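Local coordinates for tricorn protease (Thermoplasma acidophilum, PDB 1K32), which degrades peptides as a large serine protease, probably trimming products released by the proteasome, with beta-propellers thought to gate substrate access, at residues T96-K101 against I144-L149. Residues are numbered along the deposited sequence; the frame is centred on the assembly and turned at random.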
loop_
_atom_site.group_PDB
_atom_site.type_symbol
_atom_site.label_atom_id
_atom_site.label_comp_id
_atom_site.label_asym_id
_atom_site.label_seq_id
_atom_site.Cartn_x
_atom_site.Cartn_y
_atom_site.Cartn_z
ATOM N N THR A 96 25.626 -27.467 -46.777
ATOM C CA THR A 96 26.305 -26.538 -45.880
ATOM C C THR A 96 25.400 -25.987 -44.802
ATOM O O THR A 96 24.219 -25.711 -45.035
ATOM C CB THR A 96 26.914 -25.330 -46.618
ATOM O OG1 THR A 96 25.875 -24.569 -47.245
ATOM C CG2 THR A 96 27.921 -25.782 -47.648
ATOM N N TYR A 97 25.976 -25.827 -43.618
ATOM C CA TYR A 97 25.258 -25.282 -42.481
ATOM C C TYR A 97 26.025 -24.077 -41.965
ATOM O O TYR A 97 26.259 -23.931 -40.766
ATOM C CB TYR A 97 25.119 -26.343 -41.393
ATOM C CG TYR A 97 24.282 -27.523 -41.819
ATOM C CD1 TYR A 97 24.796 -28.489 -42.683
ATOM C CD2 TYR A 97 22.970 -27.671 -41.369
ATOM C CE1 TYR A 97 24.027 -29.576 -43.090
ATOM C CE2 TYR A 97 22.190 -28.761 -41.765
ATOM C CZ TYR A 97 22.729 -29.708 -42.626
ATOM O OH TYR A 97 21.990 -30.801 -43.014
ATOM N N PHE A 98 26.417 -23.214 -42.899
ATOM C CA PHE A 98 27.164 -22.005 -42.587
ATOM C C PHE A 98 26.273 -20.781 -42.375
ATOM O O PHE A 98 26.620 -19.871 -41.625
ATOM C CB PHE A 98 28.127 -21.687 -43.731
ATOM C CG PHE A 98 29.175 -22.737 -43.973
ATOM C CD1 PHE A 98 29.586 -23.035 -45.280
ATOM C CD2 PHE A 98 29.761 -23.429 -42.912
ATOM C CE1 PHE A 98 30.558 -24.012 -45.516
ATOM C CE2 PHE A 98 30.729 -24.403 -43.143
ATOM C CZ PHE A 98 31.128 -24.698 -44.439
ATOM N N SER A 99 25.127 -20.763 -43.038
ATOM C CA SER A 99 24.236 -19.614 -42.992
ATOM C C SER A 99 25.047 -18.401 -43.465
ATOM O O SER A 99 25.091 -17.376 -42.807
ATOM C CB SER A 99 23.699 -19.382 -41.576
ATOM O OG SER A 99 22.830 -18.263 -41.549
ATOM N N GLY A 100 25.709 -18.529 -44.611
ATOM C CA GLY A 100 26.494 -17.416 -45.115
ATOM C C GLY A 100 25.683 -16.132 -45.278
ATOM O O GLY A 100 24.509 -16.177 -45.651
ATOM N N LYS A 101 26.298 -14.989 -44.991
ATOM C CA LYS A 101 25.612 -13.705 -45.133
ATOM C C LYS A 101 25.454 -13.398 -46.618
ATOM O O LYS A 101 26.339 -13.685 -47.413
ATOM C CB LYS A 101 26.410 -12.577 -44.489
ATOM C CG LYS A 101 26.697 -12.739 -43.008
ATOM C CD LYS A 101 27.507 -11.541 -42.519
ATOM C CE LYS A 101 27.843 -11.627 -41.039
ATOM N NZ LYS A 101 28.475 -10.358 -40.577
ATOM N N ILE A 144 30.599 -33.129 -44.910
ATOM C CA ILE A 144 31.175 -33.600 -43.645
ATOM C C ILE A 144 32.483 -32.871 -43.364
ATOM O O ILE A 144 32.823 -32.587 -42.213
ATOM C CB ILE A 144 31.487 -35.134 -43.666
ATOM C CG1 ILE A 144 30.195 -35.949 -43.818
ATOM C CG2 ILE A 144 32.234 -35.540 -42.376
ATOM C CD1 ILE A 144 29.266 -35.927 -42.604
ATOM N N ASN A 145 33.209 -32.558 -44.427
ATOM C CA ASN A 145 34.496 -31.894 -44.300
ATOM C C ASN A 145 34.743 -30.938 -45.467
ATOM O O ASN A 145 34.265 -31.160 -46.578
ATOM C CB ASN A 145 35.604 -32.961 -44.241
ATOM C CG ASN A 145 36.993 -32.371 -44.046
ATOM O OD1 ASN A 145 37.269 -31.703 -43.045
ATOM N ND2 ASN A 145 37.880 -32.624 -45.003
ATOM N N PHE A 146 35.475 -29.863 -45.211
ATOM C CA PHE A 146 35.779 -28.897 -46.263
ATOM C C PHE A 146 37.280 -28.703 -46.290
ATOM O O PHE A 146 37.904 -28.430 -45.262
ATOM C CB PHE A 146 35.086 -27.554 -46.011
ATOM C CG PHE A 146 33.594 -27.644 -45.965
ATOM C CD1 PHE A 146 32.946 -28.067 -44.806
ATOM C CD2 PHE A 146 32.832 -27.356 -47.095
ATOM C CE1 PHE A 146 31.558 -28.199 -44.780
ATOM C CE2 PHE A 146 31.452 -27.487 -47.078
ATOM C CZ PHE A 146 30.806 -27.906 -45.925
ATOM N N VAL A 147 37.852 -28.853 -47.476
ATOM C CA VAL A 147 39.281 -28.727 -47.656
ATOM C C VAL A 147 39.580 -27.435 -48.401
ATOM O O VAL A 147 39.195 -27.277 -49.554
ATOM C CB VAL A 147 39.841 -29.912 -48.480
ATOM C CG1 VAL A 147 41.331 -29.766 -48.619
ATOM C CG2 VAL A 147 39.464 -31.253 -47.820
ATOM N N PRO A 148 40.282 -26.500 -47.745
ATOM C CA PRO A 148 40.631 -25.213 -48.352
ATOM C C PRO A 148 41.666 -25.372 -49.461
ATOM O O PRO A 148 42.615 -26.150 -49.334
ATOM C CB PRO A 148 41.155 -24.407 -47.160
ATOM C CG PRO A 148 41.815 -25.453 -46.321
ATOM C CD PRO A 148 40.814 -26.598 -46.372
ATOM N N LEU A 149 41.480 -24.652 -50.558
ATOM C CA LEU A 149 42.427 -24.731 -51.663
ATOM C C LEU A 149 43.519 -23.706 -51.460
ATOM O O LEU A 149 44.563 -23.777 -52.089
ATOM C CB LEU A 149 41.714 -24.502 -52.997
ATOM C CG LEU A 149 40.542 -25.454 -53.277
ATOM C CD1 LEU A 149 40.178 -25.359 -54.746
ATOM C CD2 LEU A 149 40.913 -26.902 -52.911
#
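In the N-terminal six-bladed beta-propeller, F98 and F146 meet at the seam between two consecutive blades. F98 lies in the 95-99 loop of one blade, and F146 on strand 145-148, at the edge of the next. The two side chains come from opposite directions. F98 CZ sits over one face of the F146 ring, offset toward the rim, and comes within 3.5 Å of F146 CE1. The pair is oblique, with planes at 52° and centroids 4.9 Å apart. The F146 ring carbon CG lies anti to the carbonyl carbon (chi1 -61°), which directs the ring at the loop. T96 crosses F146 at about a right angle, and its CG2 methyl is 4.0 Å from F146 CE2. The hydroxyl of T96 is held within its own blade by D81 and the backbone N of L82. D81 also accepts hydrogen bonds from the backbone N atoms of F98 and S99. I122 touches F146, and A126 and M127 touch F98. With an alanine at F146, F98 CZ would probably lose the ring face beneath it, and a gap would open beside T96 CG2. The two blades meet here through buried apolar groups, two phenylalanine rings and a threonine methyl, as is typical of blade-to-blade packing in beta-propellers.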